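Local coordinates for Non-structural protein 9 (Avian infectious bronchitis virus, PDB 5C94), which forms a homodimer and binds RNA, probably as an accessory component of the coronavirus replication and transcription machinery, at residues V44-T49 against G103-A108. Residues are numbered along the deposited sequence; the frame is centred on the assembly and turned at random.
Sequences VVAAIT and GMVLGA
Val-105 meets Ala-46 and Ala-47 in a contact where no flat side chain of either segment takes part. The surface that matters is the strand's own. On the face turned to the helix stand the methyls of Ala-46 and Ala-47, while Ile-48 leaves from the other face towards Cys-19 and Ala-21 of strand 12-22.

Two consecutive residues can share a face here because the strand carries a classic beta bulge, with Ala-46 and Ala-47 both opposite Tyr-35 of strand 30-39. The helix-like psi of Ala-46, -34°, marks the bulge, and CB of Ala-46 lies 4.5 Å from CB of Ala-47. Val-105 answers this pair with its fork. CG1 is anti to the backbone N (chi1 176°), which directs it to Ala-47, whose CB lies 4.1 Å from CG1 of Val-105. The other branch of Val-105, CG2, comes closer, with 3.7 Å between it and CB of Ala-46. With only methyls on the strand side, the CA atoms of Ala-46 and Val-105 lie 7.4 Å apart. No hydrogen bond crosses; the contact is purely apolar and buried near the centre of the chain, with Leu-91 and the ring-bearing Phe-93 of strand 85-93 also packing on Ala-47.

The example illustrates how one helix can serve two interfaces. Val-105 is the residue through which this part of helix 99-109 touches strand 42-50; Ala-108 and Met-104 reach strand 12-22. Leu-106 packs on Met-104 of the second subunit, and Met-104 on Leu-106 there. Gly-103 and Gly-107, four residues apart, form the GxxxG motif of the coronavirus nsp9 dimer helix, here laid against the family's small antiparallel beta-barrel.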
ATOM      1  N   VAL A  44      11.574  -1.377   8.521  1.00 26.48           N
ATOM      2  CA  VAL A  44      12.117  -1.070   7.203  1.00 17.99           C
ATOM      3  C   VAL A  44      11.617   0.313   6.759  1.00 24.36           C
ATOM      4  O   VAL A  44      10.414   0.515   6.586  1.00 31.33           O
ATOM      5  CB  VAL A  44      11.732  -2.164   6.186  1.00 24.01           C
ATOM      6  CG1 VAL A  44      12.119  -1.774   4.739  1.00 13.05           C
ATOM      7  CG2 VAL A  44      12.372  -3.511   6.592  1.00 14.75           C
ATOM      8  N   VAL A  45      12.528   1.280   6.630  1.00 16.90           N
ATOM      9  CA  VAL A  45      12.136   2.610   6.181  1.00 19.12           C
ATOM     10  C   VAL A  45      11.918   2.585   4.662  1.00 28.49           C
ATOM     11  O   VAL A  45      12.761   2.095   3.904  1.00 24.87           O
ATOM     12  CB  VAL A  45      13.184   3.686   6.571  1.00 23.04           C
ATOM     13  CG1 VAL A  45      12.668   5.070   6.272  1.00 19.75           C
ATOM     14  CG2 VAL A  45      13.470   3.611   8.047  1.00 23.27           C
ATOM     15  N   ALA A  46      10.771   3.111   4.237  1.00 27.32           N
ATOM     16  CA  ALA A  46      10.302   2.987   2.860  1.00 20.48           C
ATOM     17  C   ALA A  46      10.295   4.308   2.079  1.00 22.15           C
ATOM     18  O   ALA A  46      10.505   4.341   0.855  1.00 17.29           O
ATOM     19  CB  ALA A  46       8.900   2.400   2.870  1.00 14.57           C
ATOM     20  N   ALA A  47      10.022   5.399   2.785  1.00 16.66           N
ATOM     21  CA  ALA A  47       9.795   6.670   2.125  1.00 21.14           C
ATOM     22  C   ALA A  47       9.951   7.824   3.092  1.00 19.98           C
ATOM     23  O   ALA A  47       9.841   7.639   4.304  1.00 16.59           O
ATOM     24  CB  ALA A  47       8.412   6.700   1.506  1.00 18.45           C
ATOM     25  N   ILE A  48      10.227   9.013   2.562  1.00 13.10           N
ATOM     26  CA  ILE A  48      10.131  10.218   3.381  1.00 18.44           C
ATOM     27  C   ILE A  48       9.241  11.229   2.668  1.00 16.74           C
ATOM     28  O   ILE A  48       9.092  11.167   1.446  1.00 18.71           O
ATOM     29  CB  ILE A  48      11.515  10.851   3.691  1.00 20.98           C
ATOM     30  CG1 ILE A  48      12.069  11.566   2.465  1.00 20.84           C
ATOM     31  CG2 ILE A  48      12.510   9.804   4.245  1.00 17.16           C
ATOM     32  CD1 ILE A  48      12.944  12.744   2.813  1.00 26.91           C
ATOM     33  N   THR A  49       8.605  12.113   3.436  1.00 12.98           N
ATOM     34  CA  THR A  49       7.881  13.239   2.851  1.00 15.80           C
ATOM     35  C   THR A  49       8.443  14.585   3.307  1.00 23.09           C
ATOM     36  O   THR A  49       9.006  14.713   4.405  1.00 21.55           O
ATOM     37  CB  THR A  49       6.370  13.202   3.180  1.00 14.63           C
ATOM     38  OG1 THR A  49       6.174  13.134   4.599  1.00 24.42           O
ATOM     39  CG2 THR A  49       5.713  12.013   2.504  1.00 12.79           C
ATOM     40  N   GLY A 103       3.935   0.335  -2.260  1.00 26.49           N
ATOM     41  CA  GLY A 103       2.489   0.373  -2.324  1.00 15.95           C
ATOM     42  C   GLY A 103       1.887   0.594  -0.951  1.00 24.13           C
ATOM     43  O   GLY A 103       0.900   1.335  -0.813  1.00 24.73           O
ATOM     44  N   MET A 104       2.477  -0.024   0.065  0.52 15.97           N
ATOM     45  CA  MET A 104       1.957   0.116   1.413  0.52 17.71           C
ATOM     46  C   MET A 104       1.944   1.565   1.877  0.52 18.42           C
ATOM     47  O   MET A 104       0.979   2.009   2.490  0.52 17.65           O
ATOM     48  CB  MET A 104       2.759  -0.739   2.375  0.52 20.92           C
ATOM     49  CG  MET A 104       2.432  -2.201   2.245  0.52 25.16           C
ATOM     50  SD  MET A 104       3.045  -3.090   3.666  0.52 31.32           S
ATOM     51  CE  MET A 104       2.591  -1.962   4.977  0.52 26.99           C
ATOM     52  N   VAL A 105       3.011   2.299   1.571  1.00 18.78           N
ATOM     53  CA  VAL A 105       3.052   3.727   1.853  1.00 14.70           C
ATOM     54  C   VAL A 105       1.955   4.460   1.078  1.00 20.61           C
ATOM     55  O   VAL A 105       1.258   5.309   1.637  1.00 18.67           O
ATOM     56  CB  VAL A 105       4.416   4.352   1.488  1.00 18.80           C
ATOM     57  CG1 VAL A 105       4.378   5.872   1.699  1.00 20.29           C
ATOM     58  CG2 VAL A 105       5.532   3.739   2.311  1.00 12.10           C
ATOM     59  N   LEU A 106       1.804   4.136  -0.206  1.00 20.40           N
ATOM     60  CA  LEU A 106       0.805   4.817  -1.031  1.00 23.88           C
ATOM     61  C   LEU A 106      -0.588   4.530  -0.494  1.00 26.58           C
ATOM     62  O   LEU A 106      -1.441   5.420  -0.442  1.00 26.50           O
ATOM     63  CB  LEU A 106       0.902   4.394  -2.503  1.00 15.24           C
ATOM     64  CG  LEU A 106       2.155   4.832  -3.266  1.00 22.02           C
ATOM     65  CD1 LEU A 106       2.146   4.259  -4.677  1.00 18.87           C
ATOM     66  CD2 LEU A 106       2.287   6.353  -3.305  1.00 11.33           C
ATOM     67  N   GLY A 107      -0.809   3.279  -0.103  1.00 22.15           N
ATOM     68  CA  GLY A 107      -2.076   2.880   0.468  1.00 16.27           C
ATOM     69  C   GLY A 107      -2.355   3.636   1.755  1.00 22.98           C
ATOM     70  O   GLY A 107      -3.484   4.064   1.983  1.00 26.82           O
ATOM     71  N   ALA A 108      -1.330   3.810   2.590  1.00 15.47           N
ATOM     72  CA  ALA A 108      -1.514   4.419   3.910  1.00 17.69           C
ATOM     73  C   ALA A 108      -1.892   5.890   3.806  1.00 23.19           C
ATOM     74  O   ALA A 108      -2.591   6.416   4.670  1.00 31.14           O
ATOM     75  CB  ALA A 108      -0.262   4.271   4.759  1.00 10.90           C
TER